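Local structure of tetratricopeptide TPR_2 repeat protein (Thermobaculum terrenum, 5DJS) at residues L137-R141 with R142-P146; A227-C230 with E231-R235; N337-S340 with M341-P344; S450-W454 with A455-E459. The protein is a tetratricopeptide-repeat protein whose repeats are joined to a glycosyltransferase family 41 region of the GT-B clan, modelled here with bound uridine-5'-diphosphate. The protein carries 1 engineered substitution. All coordinates share one frame; numbering follows the deposited sequence.

Interaction 1. Residues L137-R141 with R142-P146; sequences LDWAR and RYADP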
loop_
_atom_site.group_PDB
_atom_site.type_symbol
_atom_site.label_atom_id
_atom_site.label_comp_id
_atom_site.label_asym_id
_atom_site.label_seq_id
_atom_site.Cartn_x
_atom_site.Cartn_y
_atom_site.Cartn_z
ATOM N N LEU A 137 -4.704 -0.355 -18.662
ATOM C CA LEU A 137 -4.248 -0.393 -20.039
ATOM C C LEU A 137 -4.286 0.997 -20.666
ATOM O O LEU A 137 -3.314 1.422 -21.292
ATOM C CB LEU A 137 -5.128 -1.332 -20.863
ATOM C CG LEU A 137 -5.034 -2.825 -20.591
ATOM C CD1 LEU A 137 -6.110 -3.567 -21.362
ATOM C CD2 LEU A 137 -3.662 -3.364 -20.949
ATOM N N ASP A 138 -5.409 1.696 -20.487
ATOM C CA ASP A 138 -5.577 3.061 -21.018
ATOM C C ASP A 138 -4.436 3.953 -20.569
ATOM O O ASP A 138 -3.864 4.650 -21.374
ATOM C CB ASP A 138 -6.923 3.672 -20.591
ATOM C CG ASP A 138 -7.386 4.795 -21.519
ATOM O OD1 ASP A 138 -7.064 5.973 -21.268
ATOM O OD2 ASP A 138 -8.109 4.498 -22.490
ATOM N N TRP A 139 -4.096 3.885 -19.283
ATOM C CA TRP A 139 -2.973 4.630 -18.708
ATOM C C TRP A 139 -1.671 4.293 -19.408
ATOM O O TRP A 139 -0.950 5.184 -19.852
ATOM C CB TRP A 139 -2.846 4.295 -17.215
ATOM C CG TRP A 139 -1.743 4.972 -16.473
ATOM C CD1 TRP A 139 -1.783 6.186 -15.882
ATOM C CD2 TRP A 139 -0.456 4.435 -16.204
ATOM N NE1 TRP A 139 -0.591 6.461 -15.252
ATOM C CE2 TRP A 139 0.248 5.397 -15.441
ATOM C CE3 TRP A 139 0.182 3.230 -16.535
ATOM C CZ2 TRP A 139 1.559 5.195 -15.005
ATOM C CZ3 TRP A 139 1.494 3.023 -16.086
ATOM C CH2 TRP A 139 2.164 4.004 -15.338
ATOM N N ALA A 140 -1.388 2.995 -19.486
ATOM C CA ALA A 140 -0.138 2.479 -20.039
ATOM C C ALA A 140 0.037 2.934 -21.464
ATOM O O ALA A 140 1.093 3.459 -21.829
ATOM C CB ALA A 140 -0.120 0.956 -19.981
ATOM N N ARG A 141 -1.005 2.732 -22.260
ATOM C CA ARG A 141 -1.012 3.155 -23.666
ATOM C C ARG A 141 -0.663 4.637 -23.826
ATOM O O ARG A 141 0.063 5.000 -24.740
ATOM C CB ARG A 141 -2.374 2.860 -24.301
ATOM C CG ARG A 141 -2.355 2.739 -25.815
ATOM C CD ARG A 141 -3.754 2.855 -26.407
ATOM N NE ARG A 141 -4.411 4.107 -25.983
ATOM C CZ ARG A 141 -5.529 4.210 -25.251
ATOM N NH1 ARG A 141 -6.214 3.138 -24.846
ATOM N NH2 ARG A 141 -5.980 5.420 -24.930
ATOM N N ARG A 142 -1.168 5.471 -22.924
ATOM C CA ARG A 142 -0.946 6.912 -22.979
ATOM C C ARG A 142 0.465 7.316 -22.579
ATOM O O ARG A 142 1.079 8.128 -23.267
ATOM C CB ARG A 142 -1.950 7.650 -22.084
ATOM C CG ARG A 142 -3.364 7.661 -22.638
ATOM C CD ARG A 142 -4.334 8.374 -21.710
ATOM N NE ARG A 142 -5.706 8.101 -22.120
ATOM C CZ ARG A 142 -6.332 8.655 -23.160
ATOM N NH1 ARG A 142 -5.728 9.557 -23.930
ATOM N NH2 ARG A 142 -7.591 8.300 -23.429
ATOM N N TYR A 143 0.964 6.762 -21.466
ATOM C CA TYR A 143 2.169 7.286 -20.792
ATOM C C TYR A 143 3.390 6.364 -20.730
ATOM O O TYR A 143 4.494 6.832 -20.443
ATOM C CB TYR A 143 1.797 7.741 -19.374
ATOM C CG TYR A 143 0.621 8.688 -19.354
ATOM C CD1 TYR A 143 0.651 9.883 -20.084
ATOM C CD2 TYR A 143 -0.534 8.384 -18.635
ATOM C CE1 TYR A 143 -0.439 10.749 -20.084
ATOM C CE2 TYR A 143 -1.621 9.239 -18.630
ATOM C CZ TYR A 143 -1.578 10.410 -19.349
ATOM O OH TYR A 143 -2.693 11.201 -19.292
ATOM N N ALA A 144 3.209 5.077 -21.010
ATOM C CA ALA A 144 4.254 4.078 -20.772
ATOM C C ALA A 144 4.683 3.368 -22.043
ATOM O O ALA A 144 5.856 3.408 -22.403
ATOM C CB ALA A 144 3.771 3.063 -19.751
ATOM N N ASP A 145 3.739 2.713 -22.712
ATOM C CA ASP A 145 4.036 1.901 -23.904
ATOM C C ASP A 145 4.689 2.649 -25.086
ATOM O O ASP A 145 5.479 2.052 -25.813
ATOM C CB ASP A 145 2.782 1.145 -24.369
ATOM C CG ASP A 145 2.330 0.065 -23.374
ATOM O OD1 ASP A 145 2.986 -0.127 -22.313
ATOM O OD2 ASP A 145 1.306 -0.596 -23.657
ATOM N N PRO A 146 4.368 3.944 -25.289
ATOM C CA PRO A 146 5.113 4.729 -26.282
ATOM C C PRO A 146 6.623 4.752 -26.076
ATOM O O PRO A 146 7.365 4.767 -27.055
ATOM C CB PRO A 146 4.530 6.138 -26.114
ATOM C CG PRO A 146 3.104 5.880 -25.754
ATOM C CD PRO A 146 3.123 4.636 -24.893
#
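Tyr143 turns the edge of its ring onto a face of the Trp139 indole, one helical turn back. CD2 of Tyr143 stands 3.7 Å from CD1 of Trp139, and the planes meet at 70°, a T-shaped stack. The indole reaches this place because its CG lies anti to the backbone N (chi1 180°). Beyond the pair, Trp139 donates from NE1 to the carbonyl of His111, at the start of helix 111-120, and separately meets the ring of His247 edge to face.

On another side of the helix, Asp138 gathers two arginines. NE of Arg142 bonds OD1 of Asp138 at 2.7 Å, on the syn side of the carboxylate though 31° out of its plane, while Arg141 curls back, bent at chi3, to make weaker bonds to OD2, with NH1 at 3.3 Å. The two arginine chains run side by side, but their guanidinium groups are steeply turned, NH2 of Arg141 lying over a face of that of Arg142, toward the rim.

At the C-terminal end Ala140 O accepts from Ala144 N at 2.8 Å. Asp145 N also bonds Ala140 O, at 2.9 Å and from above the carbonyl plane, as the chain leaves the helix. Asp145 OD1 itself accepts from the backbone N of Arg277. With both carboxylate oxygens engaged, Asp138 probably stays ionised and offsets the charge of the adjacent arginines.

Interaction 2. Residues A227-C230 with E231-R235; sequences AELC and ELVRR
Leu229 CD1 meets two branches of the next turn: CG2 of Val233 at 4.1 Å and CD2 of Leu232 at 4.2 Å. The leucine thus lies across both neighbours at a slant, a small apolar patch made by residues three and four positions apart. Val233 CG2 also rests 3.3 Å from the carbonyl O of Leu229; with CG1 anti to the backbone N (chi1 170°), it is CG2 that is set beside that N and turns toward the preceding turn, where Leu229 lies. Farther round, the extended Arg234 brings NH1 to 3.7 Å from CB of Cys230, an approach of guanidinium to methylene. Glu231 lays its CG 3.4 Å from the carbonyl O of Glu228, its CG sitting between the backbone N and the carbonyl carbon (chi1 78°).

These side chains are held in place by regular alpha-helical bonding within helix 226-236. The bond from Val233 N to Leu229 O measures 2.8 Å, and that from Arg234 N to Cys230 O is nearly straight at 169°. The helix is amphipathic and flanks the parallel sheet containing strand 193-199, where Tyr198 receives Leu229 and Leu232. Ala255 of helix 253-257 touches both Leu229 and Cys230, while Val233 packs on Ile238 just ahead of strand 240-243. Near the helix start, OE1 of Glu228 accepts a hydrogen bond from the backbone N of Thr225.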
loop_
_atom_site.group_PDB
_atom_site.type_symbol
_atom_site.label_atom_id
_atom_site.label_comp_id
_atom_site.label_asym_id
_atom_site.label_seq_id
_atom_site.Cartn_x
_atom_site.Cartn_y
_atom_site.Cartn_z
ATOM N N ALA A 227 14.891 9.759 -17.618
ATOM C CA ALA A 227 15.987 9.492 -18.562
ATOM C C ALA A 227 17.332 9.324 -17.830
ATOM O O ALA A 227 18.080 8.399 -18.127
ATOM C CB ALA A 227 16.076 10.595 -19.618
ATOM N N GLU A 228 17.624 10.229 -16.889
ATOM C CA GLU A 228 18.814 10.140 -16.020
ATOM C C GLU A 228 18.866 8.835 -15.213
ATOM O O GLU A 228 19.933 8.248 -15.042
ATOM C CB GLU A 228 18.879 11.331 -15.045
ATOM C CG GLU A 228 19.258 12.657 -15.689
ATOM C CD GLU A 228 19.223 13.828 -14.717
ATOM O OE1 GLU A 228 18.374 13.847 -13.807
ATOM O OE2 GLU A 228 20.038 14.753 -14.871
ATOM N N LEU A 229 17.717 8.393 -14.703
ATOM C CA LEU A 229 17.659 7.140 -13.960
ATOM C C LEU A 229 17.929 5.948 -14.860
ATOM O O LEU A 229 18.600 5.006 -14.443
ATOM C CB LEU A 229 16.309 6.955 -13.267
ATOM C CG LEU A 229 16.140 5.643 -12.478
ATOM C CD1 LEU A 229 17.182 5.522 -11.380
ATOM C CD2 LEU A 229 14.743 5.571 -11.900
ATOM N N CYS A 230 17.396 5.980 -16.078
ATOM C CA CYS A 230 17.638 4.906 -17.046
ATOM C C CYS A 230 19.115 4.727 -17.388
ATOM O O CYS A 230 19.610 3.600 -17.401
ATOM C CB CYS A 230 16.827 5.114 -18.321
ATOM S SG CYS A 230 15.092 4.701 -18.067
ATOM N N GLU A 231 19.817 5.827 -17.655
ATOM C CA GLU A 231 21.241 5.748 -17.973
ATOM C C GLU A 231 22.055 5.336 -16.724
ATOM O O GLU A 231 23.094 4.696 -16.853
ATOM C CB GLU A 231 21.747 7.042 -18.657
ATOM C CG GLU A 231 22.010 8.233 -17.735
ATOM C CD GLU A 231 22.047 9.587 -18.451
ATOM O OE1 GLU A 231 21.628 9.682 -19.634
ATOM O OE2 GLU A 231 22.485 10.573 -17.809
ATOM N N LEU A 232 21.557 5.666 -15.528
ATOM C CA LEU A 232 22.130 5.156 -14.264
ATOM C C LEU A 232 21.945 3.639 -14.077
ATOM O O LEU A 232 22.872 2.953 -13.661
ATOM C CB LEU A 232 21.547 5.909 -13.053
ATOM C CG LEU A 232 21.911 5.422 -11.634
ATOM C CD1 LEU A 232 23.419 5.402 -11.410
ATOM C CD2 LEU A 232 21.233 6.294 -10.588
ATOM N N VAL A 233 20.748 3.135 -14.356
ATOM C CA VAL A 233 20.457 1.696 -14.247
ATOM C C VAL A 233 21.254 0.898 -15.275
ATOM O O VAL A 233 21.795 -0.160 -14.955
ATOM C CB VAL A 233 18.939 1.404 -14.398
ATOM C CG1 VAL A 233 18.657 -0.091 -14.524
ATOM C CG2 VAL A 233 18.170 1.965 -13.207
ATOM N N ARG A 234 21.300 1.403 -16.505
ATOM C CA ARG A 234 22.112 0.801 -17.565
ATOM C C ARG A 234 23.604 0.761 -17.215
ATOM O O ARG A 234 24.267 -0.242 -17.477
ATOM C CB ARG A 234 21.926 1.545 -18.889
ATOM C CG ARG A 234 20.652 1.193 -19.631
ATOM C CD ARG A 234 20.713 1.679 -21.069
ATOM N NE ARG A 234 19.411 1.571 -21.731
ATOM C CZ ARG A 234 18.467 2.519 -21.762
ATOM N NH1 ARG A 234 18.633 3.709 -21.168
ATOM N NH2 ARG A 234 17.325 2.273 -22.403
ATOM N N ARG A 235 24.120 1.833 -16.614
ATOM C CA ARG A 235 25.545 1.910 -16.267
ATOM C C ARG A 235 25.915 1.002 -15.091
ATOM O O ARG A 235 27.013 0.425 -15.070
ATOM C CB ARG A 235 25.967 3.351 -15.970
ATOM C CG ARG A 235 27.353 3.685 -16.492
ATOM C CD ARG A 235 27.733 5.131 -16.216
ATOM N NE ARG A 235 28.283 5.272 -14.864
ATOM C CZ ARG A 235 27.591 5.560 -13.753
ATOM N NH1 ARG A 235 26.275 5.787 -13.766
ATOM N NH2 ARG A 235 28.242 5.637 -12.597
#

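Interaction 3. Residues N337-S340 with M341-P344; sequences NRLS and MIGP. Engineered in segment 341-344: Met341 (natural residue Lys). With UDP (uridine-5'-diphosphate), chain E.
The uridine-5'-diphosphate pocket takes in Asn337, Arg338 and Met341, and Met341, an engineered residue replacing the natural lysine, touches both of the others. Its terminal CE lies 3.7 Å from CB of Arg338 and 3.2 Å from O3A of the ligand, the oxygen bridging the two phosphates. A bend at chi3 (-113°) turns the methyl there, while SD lies over one face of the Arg338 guanidinium, toward its rim. That guanidinium uses its edge for the ligand: NE donates in plane to O1A at 3.0 Å, and the backbone N of Arg338 adds a weak bond to O2A. NH1 is hydrogen-bonded to the hydroxyl of Tyr123, a second-shell contact that probably helps to position the arginine.

The backbone folds into consecutive tight turns, with Met341 N bonded to Arg338 O at 3.1 Å and Ile342 N to Leu339 O at the same length. On the side chains, CD1 of Ile342 meets CD2 of Leu339 at 4.0 Å. The whole segment follows strand 332-335 of a parallel sheet and leads to helix 344-356; Gly343 holds the N-cap position, and Ile342 packs against Leu347 and Trp350 of that helix.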
loop_
_atom_site.group_PDB
_atom_site.type_symbol
_atom_site.label_atom_id
_atom_site.label_comp_id
_atom_site.label_asym_id
_atom_site.label_seq_id
_atom_site.Cartn_x
_atom_site.Cartn_y
_atom_site.Cartn_z
ATOM N N ASN A 337 -7.059 -1.452 9.861
ATOM C CA ASN A 337 -6.825 -1.096 8.468
ATOM C C ASN A 337 -7.171 0.372 8.139
ATOM O O ASN A 337 -7.998 1.007 8.811
ATOM C CB ASN A 337 -7.619 -2.048 7.566
ATOM C CG ASN A 337 -6.983 -3.416 7.474
ATOM O OD1 ASN A 337 -5.797 -3.521 7.209
ATOM N ND2 ASN A 337 -7.762 -4.464 7.674
ATOM N N ARG A 338 -6.504 0.885 7.101
ATOM C CA ARG A 338 -6.783 2.196 6.500
ATOM C C ARG A 338 -8.276 2.397 6.251
ATOM O O ARG A 338 -8.988 1.443 5.890
ATOM C CB ARG A 338 -6.060 2.336 5.146
ATOM C CG ARG A 338 -4.545 2.430 5.231
ATOM C CD ARG A 338 -3.892 2.784 3.894
ATOM N NE ARG A 338 -3.742 1.642 2.965
ATOM C CZ ARG A 338 -4.323 1.517 1.768
ATOM N NH1 ARG A 338 -5.138 2.452 1.295
ATOM N NH2 ARG A 338 -4.091 0.440 1.026
ATOM N N LEU A 339 -8.731 3.639 6.398
ATOM C CA LEU A 339 -10.158 3.947 6.286
ATOM C C LEU A 339 -10.721 3.763 4.878
ATOM O O LEU A 339 -11.911 3.480 4.714
ATOM C CB LEU A 339 -10.446 5.347 6.820
ATOM C CG LEU A 339 -10.087 5.539 8.306
ATOM C CD1 LEU A 339 -10.293 6.985 8.712
ATOM C CD2 LEU A 339 -10.884 4.621 9.233
ATOM N N SER A 340 -9.860 3.876 3.867
ATOM C CA SER A 340 -10.241 3.595 2.476
ATOM C C SER A 340 -10.771 2.170 2.252
ATOM O O SER A 340 -11.607 1.929 1.364
ATOM C CB SER A 340 -9.050 3.855 1.551
ATOM O OG SER A 340 -7.838 3.558 2.212
ATOM N N MET A 341 -10.291 1.238 3.070
ATOM C CA MET A 341 -10.666 -0.168 2.974
ATOM C C MET A 341 -11.982 -0.492 3.693
ATOM O O MET A 341 -12.595 -1.525 3.415
ATOM C CB MET A 341 -9.525 -1.011 3.534
ATOM C CG MET A 341 -8.172 -0.667 2.912
ATOM S SD MET A 341 -6.966 -1.979 3.059
ATOM C CE MET A 341 -5.807 -1.220 4.167
ATOM N N ILE A 342 -12.412 0.395 4.599
ATOM C CA ILE A 342 -13.653 0.242 5.370
ATOM C C ILE A 342 -14.779 1.048 4.712
ATOM O O ILE A 342 -15.017 2.202 5.075
ATOM C CB ILE A 342 -13.468 0.711 6.841
ATOM C CG1 ILE A 342 -12.280 -0.006 7.491
ATOM C CG2 ILE A 342 -14.733 0.462 7.663
ATOM C CD1 ILE A 342 -11.719 0.711 8.698
ATOM N N GLY A 343 -15.453 0.425 3.745
ATOM C CA GLY A 343 -16.619 1.002 3.074
ATOM C C GLY A 343 -17.930 0.264 3.322
ATOM O O GLY A 343 -17.986 -0.632 4.167
ATOM N N PRO A 344 -18.998 0.635 2.584
ATOM C CA PRO A 344 -20.358 0.120 2.788
ATOM C C PRO A 344 -20.505 -1.395 2.807
ATOM O O PRO A 344 -21.302 -1.918 3.592
ATOM C CB PRO A 344 -21.119 0.683 1.587
ATOM C CG PRO A 344 -20.423 1.966 1.290
ATOM C CD PRO A 344 -18.971 1.675 1.534
HETATM N N1 UDP E . 0.371 1.398 11.377
HETATM C C2 UDP E . 0.777 2.224 12.465
HETATM N N3 UDP E . -0.146 2.906 13.169
HETATM C C4 UDP E . -1.452 2.818 12.868
HETATM C C5 UDP E . -1.887 2.019 11.819
HETATM C C6 UDP E . -0.946 1.311 11.080
HETATM O O2 UDP E . 1.984 2.339 12.786
HETATM O O4 UDP E . -2.288 3.454 13.527
HETATM C "C1'" UDP E . 1.378 0.640 10.601
HETATM C "C2'" UDP E . 1.145 -0.846 10.795
HETATM O "O2'" UDP E . 2.423 -1.445 11.020
HETATM C "C3'" UDP E . 0.445 -1.291 9.516
HETATM C "C4'" UDP E . 0.845 -0.260 8.461
HETATM O "O4'" UDP E . 1.314 0.886 9.186
HETATM O "O3'" UDP E . 0.809 -2.606 9.119
HETATM C "C5'" UDP E . -0.263 0.196 7.510
HETATM O "O5'" UDP E . -1.194 -0.836 7.188
HETATM P PA UDP E . -2.594 -0.450 6.468
HETATM O O1A UDP E . -2.246 0.208 5.155
HETATM O O2A UDP E . -3.430 0.285 7.491
HETATM O O3A UDP E . -3.377 -1.835 6.163
HETATM P PB UDP E . -2.762 -3.073 5.327
HETATM O O1B UDP E . -1.402 -3.338 5.901
HETATM O O2B UDP E . -3.701 -4.195 5.631
HETATM O O3B UDP E . -2.779 -2.618 3.887
#

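Interaction 4. Residues S450-W454 with A455-E459; sequences SLLRW and AGLQE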
loop_
_atom_site.group_PDB
_atom_site.type_symbol
_atom_site.label_atom_id
_atom_site.label_comp_id
_atom_site.label_asym_id
_atom_site.label_seq_id
_atom_site.Cartn_x
_atom_site.Cartn_y
_atom_site.Cartn_z
ATOM N N SER A 450 -4.737 -15.746 1.143
ATOM C CA SER A 450 -3.500 -16.476 0.854
ATOM C C SER A 450 -2.688 -16.736 2.123
ATOM O O SER A 450 -2.381 -17.886 2.445
ATOM C CB SER A 450 -2.649 -15.705 -0.165
ATOM O OG SER A 450 -1.432 -16.378 -0.449
ATOM N N LEU A 451 -2.356 -15.660 2.835
ATOM C CA LEU A 451 -1.604 -15.727 4.105
ATOM C C LEU A 451 -2.154 -16.831 5.004
ATOM O O LEU A 451 -1.418 -17.712 5.432
ATOM C CB LEU A 451 -1.667 -14.383 4.862
ATOM C CG LEU A 451 -0.599 -13.990 5.902
ATOM C CD1 LEU A 451 -1.223 -13.166 7.019
ATOM C CD2 LEU A 451 0.159 -15.156 6.517
ATOM N N LEU A 452 -3.460 -16.772 5.260
ATOM C CA LEU A 452 -4.138 -17.728 6.129
ATOM C C LEU A 452 -4.053 -19.175 5.608
ATOM O O LEU A 452 -3.767 -20.097 6.382
ATOM C CB LEU A 452 -5.603 -17.313 6.338
ATOM C CG LEU A 452 -5.868 -16.008 7.110
ATOM C CD1 LEU A 452 -7.350 -15.707 7.104
ATOM C CD2 LEU A 452 -5.359 -16.059 8.542
ATOM N N ARG A 453 -4.283 -19.373 4.312
ATOM C CA ARG A 453 -4.155 -20.707 3.711
ATOM C C ARG A 453 -2.732 -21.284 3.883
ATOM O O ARG A 453 -2.570 -22.423 4.318
ATOM C CB ARG A 453 -4.540 -20.681 2.232
ATOM C CG ARG A 453 -6.035 -20.540 1.979
ATOM C CD ARG A 453 -6.397 -20.906 0.543
ATOM N NE ARG A 453 -7.834 -20.774 0.280
ATOM C CZ ARG A 453 -8.788 -21.623 0.693
ATOM N NH1 ARG A 453 -8.504 -22.711 1.417
ATOM N NH2 ARG A 453 -10.060 -21.374 0.376
ATOM N N TRP A 454 -1.716 -20.476 3.582
ATOM C CA TRP A 454 -0.312 -20.887 3.747
ATOM C C TRP A 454 0.114 -21.121 5.202
ATOM O O TRP A 454 1.079 -21.843 5.437
ATOM C CB TRP A 454 0.644 -19.865 3.116
ATOM C CG TRP A 454 0.606 -19.817 1.620
ATOM C CD1 TRP A 454 0.283 -18.744 0.851
ATOM C CD2 TRP A 454 0.914 -20.885 0.713
ATOM N NE1 TRP A 454 0.367 -19.071 -0.484
ATOM C CE2 TRP A 454 0.760 -20.378 -0.599
ATOM C CE3 TRP A 454 1.306 -22.221 0.880
ATOM C CZ2 TRP A 454 0.975 -21.161 -1.741
ATOM C CZ3 TRP A 454 1.525 -23.003 -0.255
ATOM C CH2 TRP A 454 1.358 -22.468 -1.551
ATOM N N ALA A 455 -0.580 -20.509 6.163
ATOM C CA ALA A 455 -0.270 -20.690 7.584
ATOM C C ALA A 455 -1.152 -21.758 8.275
ATOM O O ALA A 455 -1.171 -21.842 9.504
ATOM C CB ALA A 455 -0.382 -19.350 8.303
ATOM N N GLY A 456 -1.880 -22.565 7.498
ATOM C CA GLY A 456 -2.720 -23.632 8.051
ATOM C C GLY A 456 -4.134 -23.225 8.448
ATOM O O GLY A 456 -4.965 -24.088 8.716
ATOM N N LEU A 457 -4.432 -21.926 8.434
ATOM C CA LEU A 457 -5.684 -21.396 8.968
ATOM C C LEU A 457 -6.774 -21.195 7.896
ATOM O O LEU A 457 -7.430 -20.168 7.864
ATOM C CB LEU A 457 -5.394 -20.090 9.719
ATOM C CG LEU A 457 -4.403 -20.196 10.887
ATOM C CD1 LEU A 457 -3.905 -18.831 11.321
ATOM C CD2 LEU A 457 -5.035 -20.900 12.073
ATOM N N GLN A 458 -6.992 -22.205 7.057
ATOM C CA GLN A 458 -8.034 -22.145 6.008
ATOM C C GLN A 458 -9.472 -22.095 6.553
ATOM O O GLN A 458 -10.405 -21.712 5.827
ATOM C CB GLN A 458 -7.908 -23.276 4.950
ATOM C CG GLN A 458 -7.671 -24.713 5.433
ATOM C CD GLN A 458 -6.203 -25.079 5.735
ATOM O OE1 GLN A 458 -5.952 -25.914 6.607
ATOM N NE2 GLN A 458 -5.238 -24.466 5.031
ATOM N N GLU A 459 -9.652 -22.486 7.813
ATOM C CA GLU A 459 -10.959 -22.418 8.473
ATOM C C GLU A 459 -11.400 -20.974 8.767
ATOM O O GLU A 459 -12.579 -20.740 9.039
ATOM C CB GLU A 459 -10.958 -23.258 9.757
ATOM C CG GLU A 459 -10.205 -22.631 10.912
ATOM C CD GLU A 459 -9.711 -23.654 11.904
ATOM O OE1 GLU A 459 -8.567 -24.115 11.745
ATOM O OE2 GLU A 459 -10.465 -23.998 12.839
#
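Leu452 and Leu457 make the apolar part of the contact, their branches meeting at a slant, with CD2 of Leu452 4.2 Å from CD1 of Leu457. The turn of the chain at the end of helix 447-454 brings together these leucines, five residues apart in sequence. Outside the pair, Leu452 rests on Leu429 and Val461, while Leu457 packs on His488 and Leu489 of the long helix 479-521.

Backbone bonding supplies the framework, a Schellman motif. Leu457 N reaches back to Leu452 O at 2.8 Å, and Gly456 N bonds Arg453 O at 3.3 Å, approaching from above the carbonyl plane. Gly456 is the C-prime residue, its positive phi of 87° being one that glycine adopts readily. Ala455 N is shared by two weak bonds, to the carbonyl oxygens of Leu451 and Leu452, and the small side chain of Ala455 lies against the first of these carbonyls, its CB 3.5 Å from Leu451 O. The chain then runs on toward strand 461-462.

Polar and charged groups come next. The extended Arg453 places NH1 3.6 Å from CB of Gln458, its chain crossing that of the glutamine at about a right angle, and its NE is engaged by a salt bridge with Glu439. From the helix itself, Ser450 OG and Trp454 NE1 each bond an oxygen of the Asp285 carboxylate, which links this helix to strand 281-285 of the other sheet.

How the interactions relate
Following the chain from the N terminus, interaction 1 spans the end of helix 129-143, ahead of strand 163-169 of the first parallel sheet. Interaction 2 lies within helix 226-236, beside that sheet; their centres are about 21 Å apart, and both approach helix 253-257. Interaction 3 follows, in the turn from strand 332-335 to helix 344-356 at the ligand, and interaction 4 closes helix 447-454 before strand 461-462, both in the second sheet's half. All four are local and in series: none nests or crosses. Interactions 2 and 3 lie on opposite sides of the chain's centre, while residues 450-459 also reach back to the first sheet.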